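Uncharacterized protein (Bacteroides ovatus CL02T12C04, PDB 6PTM) is probably an exo-acting carrageenase of glycoside hydrolase family 42, hydrolysing carrageenan chains from their ends. Local coordinates at residues 69-74 with 132-137; 445-450 with 582-587; 471-476 with 499-504; 566-571 with 578-583; 705-710 with 729-734. All blocks are in the same frame, centred on the assembly; numbering follows the deposited sequence.

Contact 1: residues 69-74 with 132-137; sequences LKEETA and ISELEA
Lys-70 and Glu-134 form a salt bridge between two antiparallel helices of the N-terminal helical region, 69-90 and 109-139, whose local axes lie 10.6 Å apart at 161°. Lys-70 NZ sits 2.9 Å from Glu-134 OE1, on the syn lone pair of that oxygen, and makes a weak second bond to OE2 of the same carboxylate. Both side chains are stretched out and cross at about a right angle; with Lys-70 CG trans to the backbone N (chi1 -178°), the extended chain carries NZ across to the Glu-134 carboxylate.

Next to this pair, Glu-71 turns sharply at chi2 (83°) and lies against Leu-135: its CG is 4.0 Å from Leu-135 CD2, and its OE2 is 4.0 Å from Leu-135 CB. Leu-57 of helix 44-63 also touches this leucine. Glu-71 OE2 comes within 4.4 Å of Glu-134 OE1, a pairing of like charges that Lys-70 and Arg-145, the latter salt-bridged to Glu-71, probably offset. With a methionine in place of Lys-70, Glu-134 would probably lose its close counter-charge and be left beside Glu-71 with its carboxylate freer to turn. A single water ties the two acids together, donating to Glu-71 OE2 at 2.8 Å and to Glu-134 OE1 at 2.7 Å.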
# COMPACT_ATOMS: atom_id res chain seq x y z
N LEU A 69 -12.71 -22.87 -10.90
CA LEU A 69 -12.52 -21.40 -11.04
C LEU A 69 -11.07 -21.09 -11.46
O LEU A 69 -10.86 -20.28 -12.37
CB LEU A 69 -12.90 -20.68 -9.75
CG LEU A 69 -12.64 -19.18 -9.73
CD1 LEU A 69 -13.46 -18.46 -10.81
CD2 LEU A 69 -12.98 -18.62 -8.35
N LYS A 70 -10.09 -21.72 -10.81
CA LYS A 70 -8.67 -21.39 -11.03
C LYS A 70 -8.32 -21.65 -12.51
O LYS A 70 -7.82 -20.74 -13.15
CB LYS A 70 -7.84 -22.21 -10.06
CG LYS A 70 -6.35 -21.97 -10.11
CD LYS A 70 -5.64 -22.72 -9.01
CE LYS A 70 -4.14 -22.59 -9.15
NZ LYS A 70 -3.44 -23.16 -7.98
N GLU A 71 -8.64 -22.84 -13.03
CA GLU A 71 -8.32 -23.26 -14.41
C GLU A 71 -9.13 -22.43 -15.41
O GLU A 71 -8.58 -22.07 -16.48
CB GLU A 71 -8.50 -24.76 -14.56
CG GLU A 71 -7.46 -25.58 -13.83
CD GLU A 71 -7.77 -25.78 -12.35
OE1 GLU A 71 -8.94 -25.54 -11.96
OE2 GLU A 71 -6.85 -26.17 -11.60
N GLU A 72 -10.39 -22.12 -15.11
CA GLU A 72 -11.20 -21.23 -15.99
C GLU A 72 -10.57 -19.84 -16.08
O GLU A 72 -10.64 -19.21 -17.17
CB GLU A 72 -12.62 -21.07 -15.47
CG GLU A 72 -13.45 -22.33 -15.62
CD GLU A 72 -14.77 -22.19 -14.88
OE1 GLU A 72 -15.35 -21.10 -14.99
OE2 GLU A 72 -15.14 -23.08 -14.13
N THR A 73 -9.99 -19.36 -14.99
CA THR A 73 -9.30 -18.04 -14.96
C THR A 73 -8.08 -18.13 -15.88
O THR A 73 -7.87 -17.20 -16.69
CB THR A 73 -8.93 -17.62 -13.53
OG1 THR A 73 -10.15 -17.50 -12.80
CG2 THR A 73 -8.14 -16.33 -13.51
N ALA A 74 -7.28 -19.18 -15.75
CA ALA A 74 -6.09 -19.42 -16.60
C ALA A 74 -6.51 -19.56 -18.08
O ALA A 74 -5.82 -18.99 -18.96
CB ALA A 74 -5.35 -20.66 -16.12
N ILE A 132 -3.26 -27.99 -16.51
CA ILE A 132 -3.61 -29.41 -16.83
C ILE A 132 -3.02 -30.33 -15.75
O ILE A 132 -3.78 -31.15 -15.21
CB ILE A 132 -3.17 -29.78 -18.26
CG1 ILE A 132 -3.95 -28.99 -19.30
CG2 ILE A 132 -3.29 -31.29 -18.46
CD1 ILE A 132 -3.33 -28.98 -20.67
N SER A 133 -1.74 -30.19 -15.39
CA SER A 133 -1.10 -31.03 -14.34
C SER A 133 -1.83 -30.89 -13.01
O SER A 133 -2.08 -31.91 -12.35
CB SER A 133 0.30 -30.65 -14.16
OG SER A 133 0.96 -30.97 -15.35
N GLU A 134 -2.12 -29.66 -12.62
CA GLU A 134 -2.77 -29.44 -11.32
C GLU A 134 -4.15 -30.10 -11.33
O GLU A 134 -4.45 -30.87 -10.40
CB GLU A 134 -2.90 -27.96 -10.95
CG GLU A 134 -3.54 -27.80 -9.56
CD GLU A 134 -3.54 -26.40 -8.98
OE1 GLU A 134 -3.00 -25.52 -9.63
OE2 GLU A 134 -4.14 -26.20 -7.88
N LEU A 135 -4.99 -29.77 -12.31
CA LEU A 135 -6.38 -30.29 -12.31
C LEU A 135 -6.40 -31.83 -12.40
O LEU A 135 -7.27 -32.43 -11.72
CB LEU A 135 -7.14 -29.64 -13.47
CG LEU A 135 -8.65 -29.83 -13.46
CD1 LEU A 135 -9.28 -29.48 -12.12
CD2 LEU A 135 -9.29 -29.02 -14.59
N GLU A 136 -5.52 -32.46 -13.17
CA GLU A 136 -5.46 -33.94 -13.26
C GLU A 136 -5.13 -34.52 -11.87
O GLU A 136 -5.77 -35.50 -11.50
CB GLU A 136 -4.47 -34.39 -14.32
CG GLU A 136 -4.91 -34.01 -15.73
CD GLU A 136 -5.31 -35.18 -16.60
OE1 GLU A 136 -5.92 -36.14 -16.06
OE2 GLU A 136 -5.03 -35.13 -17.81
N ALA A 137 -4.24 -33.89 -11.11
CA ALA A 137 -3.92 -34.30 -9.72
C ALA A 137 -5.14 -34.11 -8.82
O ALA A 137 -5.38 -34.97 -7.95
CB ALA A 137 -2.72 -33.52 -9.22
O HOH W 1 -4.31 -25.12 -11.93

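Contact 2: residues 445-450 with 582-587; sequences FDWVEI and DVLRIY
Helix 579-590 of the parallel alpha/beta domain packs here on the N-terminal end of helix 448-460 in the glycosidase domain, Leu-584 and Tyr-587 meeting Val-448 and Trp-447. Val-448 and Leu-584 reach toward each other tip to tip, CG2 of the valine 3.9 Å from CD2 of the leucine. The same Val-448 methyl lies over one face of the Trp-447 indole, out toward its rim. Trp-447 CG lies between the backbone N and the carbonyl carbon (chi1 62°), with the far end of the indole at Leu-584 and Tyr-587: CZ2 is 4.2 Å from Leu-584 CD1. The indole and the Tyr-587 ring are nearly parallel, with planes at 26°, but slid so far apart that they barely overlap; Trp-447 CZ3 comes in at the tyrosine edge, 3.5 Å from CE2. Ahead of the turn that leads into the helix, Asp-446 OD1 accepts from Val-448 N, a capping bond. Tyr-587 OH is held by Asp-455, further along helix 448-460. Around the contact, Ser-401 of helix 398-401 touches Val-448, while Ile-586 packs on Leu-674 and Met-677 of helix 674-687.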
# COMPACT_ATOMS: atom_id res chain seq x y z
N PHE A 445 13.26 -7.83 -3.53
CA PHE A 445 12.42 -6.71 -4.05
C PHE A 445 12.37 -5.63 -2.97
O PHE A 445 12.77 -5.87 -1.81
CB PHE A 445 11.01 -7.17 -4.48
CG PHE A 445 10.23 -7.91 -3.42
CD1 PHE A 445 9.51 -7.24 -2.44
CD2 PHE A 445 10.18 -9.29 -3.41
CE1 PHE A 445 8.82 -7.93 -1.46
CE2 PHE A 445 9.50 -9.98 -2.42
CZ PHE A 445 8.84 -9.29 -1.43
N ASP A 446 11.82 -4.48 -3.33
CA ASP A 446 11.66 -3.37 -2.37
C ASP A 446 10.45 -3.73 -1.49
O ASP A 446 9.32 -3.44 -1.92
CB ASP A 446 11.54 -2.03 -3.10
CG ASP A 446 11.33 -0.89 -2.12
OD1 ASP A 446 11.41 -1.15 -0.90
OD2 ASP A 446 11.07 0.24 -2.58
N TRP A 447 10.69 -4.32 -0.32
CA TRP A 447 9.68 -4.83 0.64
C TRP A 447 9.16 -3.73 1.58
O TRP A 447 8.29 -4.05 2.40
CB TRP A 447 10.27 -5.98 1.49
CG TRP A 447 11.44 -5.56 2.33
CD1 TRP A 447 12.64 -5.11 1.87
CD2 TRP A 447 11.51 -5.47 3.77
NE1 TRP A 447 13.47 -4.77 2.91
CE2 TRP A 447 12.82 -5.00 4.09
CE3 TRP A 447 10.64 -5.76 4.82
CZ2 TRP A 447 13.23 -4.78 5.40
CZ3 TRP A 447 11.06 -5.58 6.11
CH2 TRP A 447 12.33 -5.08 6.40
N VAL A 448 9.70 -2.51 1.54
CA VAL A 448 9.58 -1.55 2.68
C VAL A 448 8.15 -0.97 2.72
O VAL A 448 7.60 -0.86 3.83
CB VAL A 448 10.66 -0.44 2.64
CG1 VAL A 448 10.43 0.59 3.71
CG2 VAL A 448 12.06 -1.00 2.83
N GLU A 449 7.56 -0.62 1.57
CA GLU A 449 6.19 -0.05 1.55
C GLU A 449 5.14 -1.10 1.98
O GLU A 449 4.32 -0.79 2.89
CB GLU A 449 5.91 0.56 0.19
CG GLU A 449 6.81 1.74 -0.09
CD GLU A 449 6.57 2.37 -1.45
OE1 GLU A 449 5.39 2.40 -1.90
OE2 GLU A 449 7.56 2.78 -2.04
N ILE A 450 5.12 -2.30 1.38
CA ILE A 450 4.06 -3.31 1.68
C ILE A 450 4.26 -3.97 3.06
O ILE A 450 3.30 -4.61 3.53
CB ILE A 450 3.94 -4.36 0.56
CG1 ILE A 450 5.23 -5.14 0.32
CG2 ILE A 450 3.42 -3.72 -0.72
CD1 ILE A 450 5.02 -6.32 -0.62
N ASP A 582 16.85 5.20 10.09
CA ASP A 582 16.92 4.69 11.48
C ASP A 582 15.66 3.86 11.80
O ASP A 582 15.73 2.76 12.44
CB ASP A 582 17.12 5.87 12.45
CG ASP A 582 18.44 6.58 12.24
OD1 ASP A 582 19.38 5.89 11.86
OD2 ASP A 582 18.49 7.82 12.41
N VAL A 583 14.50 4.37 11.43
CA VAL A 583 13.25 3.66 11.78
C VAL A 583 13.27 2.31 11.03
O VAL A 583 12.98 1.30 11.66
CB VAL A 583 12.00 4.48 11.45
CG1 VAL A 583 10.78 3.61 11.60
CG2 VAL A 583 11.90 5.73 12.31
N LEU A 584 13.65 2.28 9.76
CA LEU A 584 13.78 1.00 9.01
C LEU A 584 14.78 0.10 9.73
O LEU A 584 14.53 -1.10 9.79
CB LEU A 584 14.19 1.27 7.55
CG LEU A 584 14.37 0.03 6.68
CD1 LEU A 584 13.10 -0.81 6.67
CD2 LEU A 584 14.77 0.40 5.25
N ARG A 585 15.91 0.61 10.24
CA ARG A 585 16.97 -0.27 10.79
C ARG A 585 16.38 -1.07 11.97
O ARG A 585 16.60 -2.30 12.01
CB ARG A 585 18.23 0.54 11.15
CG ARG A 585 19.46 -0.33 11.42
CD ARG A 585 20.73 0.47 11.79
NE ARG A 585 20.90 1.52 10.80
CZ ARG A 585 20.63 2.81 11.00
NH1 ARG A 585 20.23 3.27 12.17
NH2 ARG A 585 20.74 3.64 9.98
N ILE A 586 15.59 -0.43 12.84
CA ILE A 586 15.03 -1.09 14.05
C ILE A 586 13.85 -1.99 13.61
O ILE A 586 13.77 -3.14 14.10
CB ILE A 586 14.67 -0.11 15.19
CG1 ILE A 586 14.06 -0.85 16.38
CG2 ILE A 586 13.72 1.00 14.75
CD1 ILE A 586 14.90 -2.01 16.94
N TYR A 587 13.02 -1.55 12.67
CA TYR A 587 11.94 -2.40 12.08
C TYR A 587 12.52 -3.70 11.54
O TYR A 587 12.03 -4.78 11.88
CB TYR A 587 11.23 -1.68 10.93
CG TYR A 587 10.11 -2.46 10.31
CD1 TYR A 587 8.89 -2.61 10.95
CD2 TYR A 587 10.28 -3.10 9.09
CE1 TYR A 587 7.85 -3.35 10.38
CE2 TYR A 587 9.26 -3.84 8.51
CZ TYR A 587 8.03 -3.94 9.14
OH TYR A 587 7.04 -4.64 8.57

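Contact 3: residues 471-476 with 499-504; sequences GHMLST and HGLTAT
This is a small, buried, apolar contact near the centre of the chain, where the end of strand 466-471 and the loop after it face residues 501-504, which lead into strand 503-506. Two touches carry it. Thr-504 CG2 lies anti to the backbone N, beside the carbonyl carbon, which turns this methyl to the backbone of Gly-471, 4.0 Å from the glycine CA; a beta carbon on Gly-471 would fall only 2.7 Å from Thr-504 CG2, too close for a side chain. Further on, Met-473 CE meets Leu-501 CD2 at 4.2 Å, and Ala-496 of helix 486-498 touches both of these side chains. Strand 466-471, helix 486-498 and strand 503-506 make a beta-alpha-beta crossover between neighbouring parallel strands, consistent with the barrel of this glycosidase family. The helix ends in a Schellman motif at Gly-500, whose phi of 128° would press a side chain against the preceding carbonyl oxygen. In the loop that leads from strand 466-471 to the helix, His-472 ND1 donates to Ser-475 O at 2.8 Å, nearly straight at 172°, the oxygen lying in the imidazole plane and the donor in the carbonyl plane. The other ring nitrogen, NE2, is hydrogen-bonded to Glu-470, and the ring meets that of Trp-507.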
# COMPACT_ATOMS: atom_id res chain seq x y z
N GLY A 471 -1.91 -0.33 -7.94
CA GLY A 471 -0.92 -1.28 -7.42
C GLY A 471 0.34 -1.27 -8.27
O GLY A 471 0.24 -1.49 -9.52
N HIS A 472 1.49 -0.99 -7.64
CA HIS A 472 2.80 -0.90 -8.33
C HIS A 472 3.70 -2.02 -7.80
O HIS A 472 4.93 -1.81 -7.65
CB HIS A 472 3.36 0.54 -8.23
CG HIS A 472 2.78 1.46 -9.25
ND1 HIS A 472 3.03 1.31 -10.62
CD2 HIS A 472 1.95 2.52 -9.11
CE1 HIS A 472 2.34 2.24 -11.27
NE2 HIS A 472 1.66 2.99 -10.37
N MET A 473 3.12 -3.20 -7.56
CA MET A 473 3.89 -4.42 -7.15
C MET A 473 4.29 -5.27 -8.36
O MET A 473 5.00 -6.26 -8.13
CB MET A 473 3.08 -5.27 -6.17
CG MET A 473 2.87 -4.56 -4.83
SD MET A 473 1.15 -4.57 -4.25
CE MET A 473 1.03 -6.33 -3.89
N LEU A 474 3.91 -4.90 -9.59
CA LEU A 474 4.33 -5.65 -10.82
C LEU A 474 5.26 -4.79 -11.70
O LEU A 474 6.28 -5.34 -12.11
CB LEU A 474 3.11 -6.14 -11.61
CG LEU A 474 2.14 -7.01 -10.80
CD1 LEU A 474 0.94 -7.39 -11.65
CD2 LEU A 474 2.84 -8.25 -10.25
N SER A 475 4.92 -3.52 -11.98
CA SER A 475 5.78 -2.59 -12.77
C SER A 475 5.72 -1.15 -12.22
O SER A 475 4.71 -0.77 -11.55
CB SER A 475 5.45 -2.65 -14.27
OG SER A 475 4.14 -2.17 -14.52
N THR A 476 6.78 -0.40 -12.52
CA THR A 476 6.91 1.07 -12.29
C THR A 476 7.60 1.72 -13.51
O THR A 476 8.02 0.98 -14.45
CB THR A 476 7.72 1.34 -11.00
OG1 THR A 476 9.10 1.01 -11.22
CG2 THR A 476 7.19 0.59 -9.79
N HIS A 499 -0.07 -8.17 5.47
CA HIS A 499 0.17 -6.88 6.15
C HIS A 499 -1.04 -5.94 6.05
O HIS A 499 -0.90 -4.76 6.45
CB HIS A 499 1.47 -6.29 5.62
CG HIS A 499 2.71 -7.01 6.09
ND1 HIS A 499 3.52 -6.49 7.10
CD2 HIS A 499 3.26 -8.19 5.72
CE1 HIS A 499 4.54 -7.30 7.30
NE2 HIS A 499 4.41 -8.37 6.45
N GLY A 500 -2.17 -6.39 5.50
CA GLY A 500 -3.44 -5.63 5.59
C GLY A 500 -4.15 -5.38 4.27
O GLY A 500 -5.29 -4.96 4.30
N LEU A 501 -3.49 -5.59 3.14
CA LEU A 501 -4.13 -5.28 1.84
C LEU A 501 -5.41 -6.10 1.64
O LEU A 501 -5.39 -7.35 1.76
CB LEU A 501 -3.13 -5.59 0.73
CG LEU A 501 -3.62 -5.31 -0.69
CD1 LEU A 501 -4.00 -3.83 -0.85
CD2 LEU A 501 -2.52 -5.70 -1.65
N THR A 502 -6.48 -5.41 1.25
CA THR A 502 -7.82 -6.01 1.07
C THR A 502 -8.20 -6.04 -0.41
O THR A 502 -8.83 -6.99 -0.84
CB THR A 502 -8.93 -5.31 1.86
OG1 THR A 502 -8.44 -4.77 3.09
CG2 THR A 502 -10.06 -6.27 2.15
N ALA A 503 -7.89 -4.99 -1.16
CA ALA A 503 -8.30 -4.86 -2.56
C ALA A 503 -7.22 -4.10 -3.30
O ALA A 503 -6.62 -3.21 -2.70
CB ALA A 503 -9.61 -4.14 -2.64
N THR A 504 -7.05 -4.41 -4.58
CA THR A 504 -6.03 -3.80 -5.45
C THR A 504 -6.63 -3.56 -6.83
O THR A 504 -7.17 -4.52 -7.42
CB THR A 504 -4.78 -4.66 -5.62
OG1 THR A 504 -4.35 -5.01 -4.30
CG2 THR A 504 -3.70 -3.91 -6.37

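Contact 4: residues 566-571 with 578-583; sequences IFYTKA and EHMNDV. With EDO (1,2-ethanediol), chain C.
The Tyr-568 ring is approached obliquely by Met-580 and His-579. The sulfur, Met-580 SD, comes 3.8 Å from Tyr-568 CE1 in a Met-aromatic contact, lying well off the ring normal. Tyr-568 CE1 in turn sits at the edge of the His-579 imidazole, near its plane, 4.4 Å from CD2. Trp-400 meets the tyrosine ring too, and Phe-456 pairs with it edge-to-face. Met-580 bends at chi2 (-46°), which brings the sulfur to the tyrosine from a CB that does not point there.

A water lies in the imidazole plane at the edge, 2.8 Å from His-579 NE2, and donates to Phe-567 O at 2.7 Å, joining the first turn of helix 579-590 to the backbone of Phe-567. His-579 ND1 is hydrogen-bonded to Lys-576 NZ. Ile-566 CG2 and Val-583 CG1 meet at 4.3 Å. The segments belong to a beta-alpha-beta unit in which strand 564-567 leads through helices 570-575 and 579-590 to the neighbouring parallel strand 597-600. Thr-569 caps the first of these helices, its OG1 accepting from Ala-571 N at 3.1 Å. Lys-570 NZ donates to O1 of an ethanediol at 2.8 Å and is salt-bridged to Asp-410. A leucine replacing Lys-570 would probably leave Asp-410 without this counter-charge and the diol without its ammonium donor. Across the segments the contact is thus mainly apolar, with the bridging water as its polar link.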
# COMPACT_ATOMS: atom_id res chain seq x y z
N ILE A 566 7.29 0.43 17.54
CA ILE A 566 8.41 1.37 17.34
C ILE A 566 7.83 2.76 17.45
O ILE A 566 6.94 3.06 16.66
CB ILE A 566 9.07 1.12 15.99
CG1 ILE A 566 9.70 -0.27 15.95
CG2 ILE A 566 10.08 2.19 15.62
CD1 ILE A 566 10.11 -0.65 14.59
N PHE A 567 8.37 3.60 18.33
CA PHE A 567 7.91 5.01 18.48
C PHE A 567 8.27 5.84 17.25
O PHE A 567 9.41 5.82 16.79
CB PHE A 567 8.45 5.69 19.73
CG PHE A 567 7.63 6.90 20.08
CD1 PHE A 567 8.06 8.16 19.73
CD2 PHE A 567 6.37 6.75 20.64
CE1 PHE A 567 7.27 9.26 20.02
CE2 PHE A 567 5.56 7.84 20.87
CZ PHE A 567 6.02 9.10 20.59
N TYR A 568 7.27 6.55 16.71
CA TYR A 568 7.42 7.44 15.54
C TYR A 568 6.93 8.83 15.95
O TYR A 568 5.86 8.99 16.57
CB TYR A 568 6.66 6.94 14.29
CG TYR A 568 6.71 7.92 13.16
CD1 TYR A 568 7.83 7.99 12.35
CD2 TYR A 568 5.70 8.84 12.92
CE1 TYR A 568 7.93 8.96 11.36
CE2 TYR A 568 5.78 9.78 11.90
CZ TYR A 568 6.92 9.86 11.13
OH TYR A 568 7.05 10.76 10.10
N THR A 569 7.68 9.86 15.61
CA THR A 569 7.22 11.26 15.78
C THR A 569 7.71 12.13 14.62
O THR A 569 8.88 12.04 14.26
CB THR A 569 7.64 11.89 17.11
OG1 THR A 569 7.13 13.23 17.10
CG2 THR A 569 9.14 11.82 17.35
N LYS A 570 6.81 12.96 14.11
CA LYS A 570 7.08 13.99 13.09
C LYS A 570 8.14 14.97 13.61
O LYS A 570 8.78 15.58 12.77
CB LYS A 570 5.79 14.74 12.75
CG LYS A 570 4.78 13.91 11.95
CD LYS A 570 3.44 14.60 11.71
CE LYS A 570 2.58 14.59 12.96
NZ LYS A 570 1.32 15.36 12.82
N ALA A 571 8.26 15.18 14.92
CA ALA A 571 9.34 16.01 15.51
C ALA A 571 10.72 15.57 14.99
O ALA A 571 11.52 16.43 14.64
CB ALA A 571 9.29 15.94 17.03
N GLU A 578 17.61 11.91 7.67
CA GLU A 578 17.58 10.44 7.43
C GLU A 578 16.93 9.70 8.60
O GLU A 578 17.44 8.63 8.99
CB GLU A 578 19.02 9.97 7.19
CG GLU A 578 19.67 10.60 5.97
CD GLU A 578 21.05 10.03 5.69
OE1 GLU A 578 21.82 9.88 6.63
OE2 GLU A 578 21.34 9.73 4.54
N HIS A 579 15.80 10.19 9.11
CA HIS A 579 15.13 9.57 10.27
C HIS A 579 14.62 8.16 9.87
O HIS A 579 14.68 7.25 10.70
CB HIS A 579 14.00 10.44 10.79
CG HIS A 579 13.45 9.84 12.03
ND1 HIS A 579 14.25 9.58 13.11
CD2 HIS A 579 12.21 9.40 12.36
CE1 HIS A 579 13.55 9.00 14.07
NE2 HIS A 579 12.28 8.92 13.65
N MET A 580 14.11 8.01 8.65
CA MET A 580 13.46 6.75 8.25
C MET A 580 14.52 5.69 7.94
O MET A 580 14.20 4.51 8.10
CB MET A 580 12.53 6.98 7.07
CG MET A 580 11.30 7.83 7.45
SD MET A 580 10.48 7.32 8.99
CE MET A 580 9.81 5.75 8.45
N ASN A 581 15.78 6.07 7.65
CA ASN A 581 16.87 5.05 7.65
C ASN A 581 16.89 4.40 9.02
O ASN A 581 17.04 3.17 9.09
CB ASN A 581 18.25 5.62 7.36
CG ASN A 581 18.40 6.17 5.97
OD1 ASN A 581 17.45 6.38 5.25
ND2 ASN A 581 19.62 6.42 5.56
N ASP A 582 16.85 5.20 10.09
CA ASP A 582 16.92 4.69 11.48
C ASP A 582 15.66 3.86 11.80
O ASP A 582 15.73 2.76 12.44
CB ASP A 582 17.12 5.87 12.45
CG ASP A 582 18.44 6.58 12.24
OD1 ASP A 582 19.38 5.89 11.86
OD2 ASP A 582 18.49 7.82 12.41
N VAL A 583 14.50 4.37 11.43
CA VAL A 583 13.25 3.66 11.78
C VAL A 583 13.27 2.31 11.03
O VAL A 583 12.98 1.30 11.66
CB VAL A 583 12.00 4.48 11.45
CG1 VAL A 583 10.78 3.61 11.60
CG2 VAL A 583 11.90 5.73 12.31
C1 EDO C . 2.48 18.59 11.80
O1 EDO C . 1.29 18.09 12.34
C2 EDO C . 3.61 18.35 12.75
O2 EDO C . 3.58 19.17 13.90
O HOH W 2 10.83 7.88 15.76

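Contact 5: residues 705-710 with 729-734; sequences PGCEWR and SDATVS
Ala-731 and Val-733, alternate residues of strand 731-737, both rest on the sulfur of Cys-707 at the start of strand 707-715. Ahead of them, Ser-729 is held by its hydroxyl, hydrogen-bonded to Asp-701 and Arg-702, and the chain then straightens into the strand. Ala-731 makes the nearer approach, its CB 3.6 Å from Cys-707 SG. Thr-732 turns the other way, as the alternation of a beta strand requires, and packs on Thr-699 and Val-759. Val-733 faces the cysteine again, its CG1 lying 4.0 Å from Cys-707 SG. The sulfur, set beside its own backbone N and trans to the carbonyl carbon (chi1 -69°), thus meets two methyl groups two residues apart. The strands belong to different antiparallel sheets, and the contact is made between side chains, as between facing layers of a beta sandwich. Strand 731-737 runs between 694-700 and 757-760, whereas 707-715 is an outermost strand of the other sheet, beside 718-725, from which Ile-723 and Asn-725 touch Cys-707.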
# COMPACT_ATOMS: atom_id res chain seq x y z
N PRO A 705 18.54 -12.64 7.85
CA PRO A 705 17.29 -13.32 7.53
C PRO A 705 16.53 -12.60 6.40
O PRO A 705 16.67 -11.39 6.25
CB PRO A 705 16.52 -13.29 8.85
CG PRO A 705 17.06 -12.10 9.58
CD PRO A 705 18.52 -11.99 9.17
N GLY A 706 15.75 -13.37 5.63
CA GLY A 706 14.78 -12.85 4.64
C GLY A 706 13.39 -13.45 4.79
O GLY A 706 12.49 -13.01 4.07
N CYS A 707 13.22 -14.49 5.60
CA CYS A 707 11.92 -15.18 5.75
C CYS A 707 11.13 -14.50 6.85
O CYS A 707 11.47 -14.67 8.05
CB CYS A 707 12.10 -16.66 6.04
SG CYS A 707 12.77 -17.55 4.62
N GLU A 708 10.11 -13.73 6.45
CA GLU A 708 9.15 -13.18 7.42
C GLU A 708 8.13 -14.26 7.73
O GLU A 708 7.49 -14.74 6.79
CB GLU A 708 8.44 -11.96 6.85
CG GLU A 708 7.69 -11.20 7.92
CD GLU A 708 6.69 -10.20 7.37
OE1 GLU A 708 5.61 -10.64 6.89
OE2 GLU A 708 7.03 -9.01 7.38
N TRP A 709 7.98 -14.61 9.00
CA TRP A 709 7.10 -15.73 9.42
C TRP A 709 6.12 -15.28 10.51
O TRP A 709 6.41 -14.26 11.21
CB TRP A 709 7.92 -16.94 9.82
CG TRP A 709 8.88 -16.72 10.93
CD1 TRP A 709 10.11 -16.16 10.84
CD2 TRP A 709 8.73 -17.18 12.28
NE1 TRP A 709 10.71 -16.17 12.07
CE2 TRP A 709 9.91 -16.81 12.96
CE3 TRP A 709 7.72 -17.83 12.97
CZ2 TRP A 709 10.11 -17.12 14.30
CZ3 TRP A 709 7.89 -18.09 14.31
CH2 TRP A 709 9.07 -17.73 14.97
N ARG A 710 4.97 -15.96 10.56
CA ARG A 710 3.89 -15.69 11.53
C ARG A 710 3.28 -17.03 11.92
O ARG A 710 3.33 -17.96 11.13
CB ARG A 710 2.81 -14.80 10.91
CG ARG A 710 3.29 -13.42 10.45
CD ARG A 710 3.78 -12.51 11.58
NE ARG A 710 4.22 -11.21 11.04
CZ ARG A 710 3.40 -10.24 10.60
NH1 ARG A 710 2.07 -10.39 10.62
NH2 ARG A 710 3.92 -9.13 10.09
N SER A 729 18.08 -14.87 -1.92
CA SER A 729 18.61 -16.22 -2.24
C SER A 729 17.84 -17.25 -1.43
O SER A 729 17.09 -16.85 -0.56
CB SER A 729 20.13 -16.31 -2.04
OG SER A 729 20.47 -16.17 -0.66
N ASP A 730 18.01 -18.53 -1.76
CA ASP A 730 17.37 -19.67 -1.05
C ASP A 730 17.66 -19.57 0.45
O ASP A 730 18.80 -19.28 0.89
CB ASP A 730 17.83 -21.01 -1.63
CG ASP A 730 17.41 -21.26 -3.06
OD1 ASP A 730 16.69 -20.42 -3.65
OD2 ASP A 730 17.79 -22.28 -3.57
N ALA A 731 16.63 -19.85 1.23
CA ALA A 731 16.70 -19.94 2.69
C ALA A 731 16.22 -21.33 3.08
O ALA A 731 15.27 -21.83 2.46
CB ALA A 731 15.85 -18.83 3.28
N THR A 732 16.86 -21.93 4.07
CA THR A 732 16.38 -23.15 4.75
C THR A 732 15.75 -22.75 6.08
O THR A 732 16.45 -22.13 6.89
CB THR A 732 17.52 -24.14 4.98
OG1 THR A 732 17.93 -24.55 3.68
CG2 THR A 732 17.09 -25.30 5.84
N VAL A 733 14.46 -23.02 6.28
CA VAL A 733 13.79 -22.77 7.58
C VAL A 733 13.81 -24.08 8.35
O VAL A 733 13.58 -25.12 7.77
CB VAL A 733 12.37 -22.18 7.49
CG1 VAL A 733 12.40 -20.75 6.96
CG2 VAL A 733 11.43 -23.02 6.67
N SER A 734 14.04 -23.98 9.65
CA SER A 734 13.97 -25.13 10.56
C SER A 734 12.96 -24.81 11.68
O SER A 734 13.11 -23.75 12.34
CB SER A 734 15.36 -25.44 11.06
OG SER A 734 15.21 -26.47 11.99

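Contacts 2 and 4 share helix 579-590: their centres are about 11 Å apart, and Tyr-587 CA lies 3.6 Å from Ile-566 CD1. Contact 3 is nested in the chain loop that contact 2 closes, and the two touch where Ile-450 O is 3.3 Å from His-499 CB. His-499 also reaches contact 5, its NE2 2.6 Å from Glu-708 OE1 in a probable hydrogen bond, so segment 499-504 meets the C-terminal beta region. Contact 1 stands apart in the N-terminal helices, its centre about 47 Å from that of contact 4 across the middle of the chain. The ethanediol at contact 4, probably from the crystallisation liquor, is also hydrogen-bonded to Asp-369.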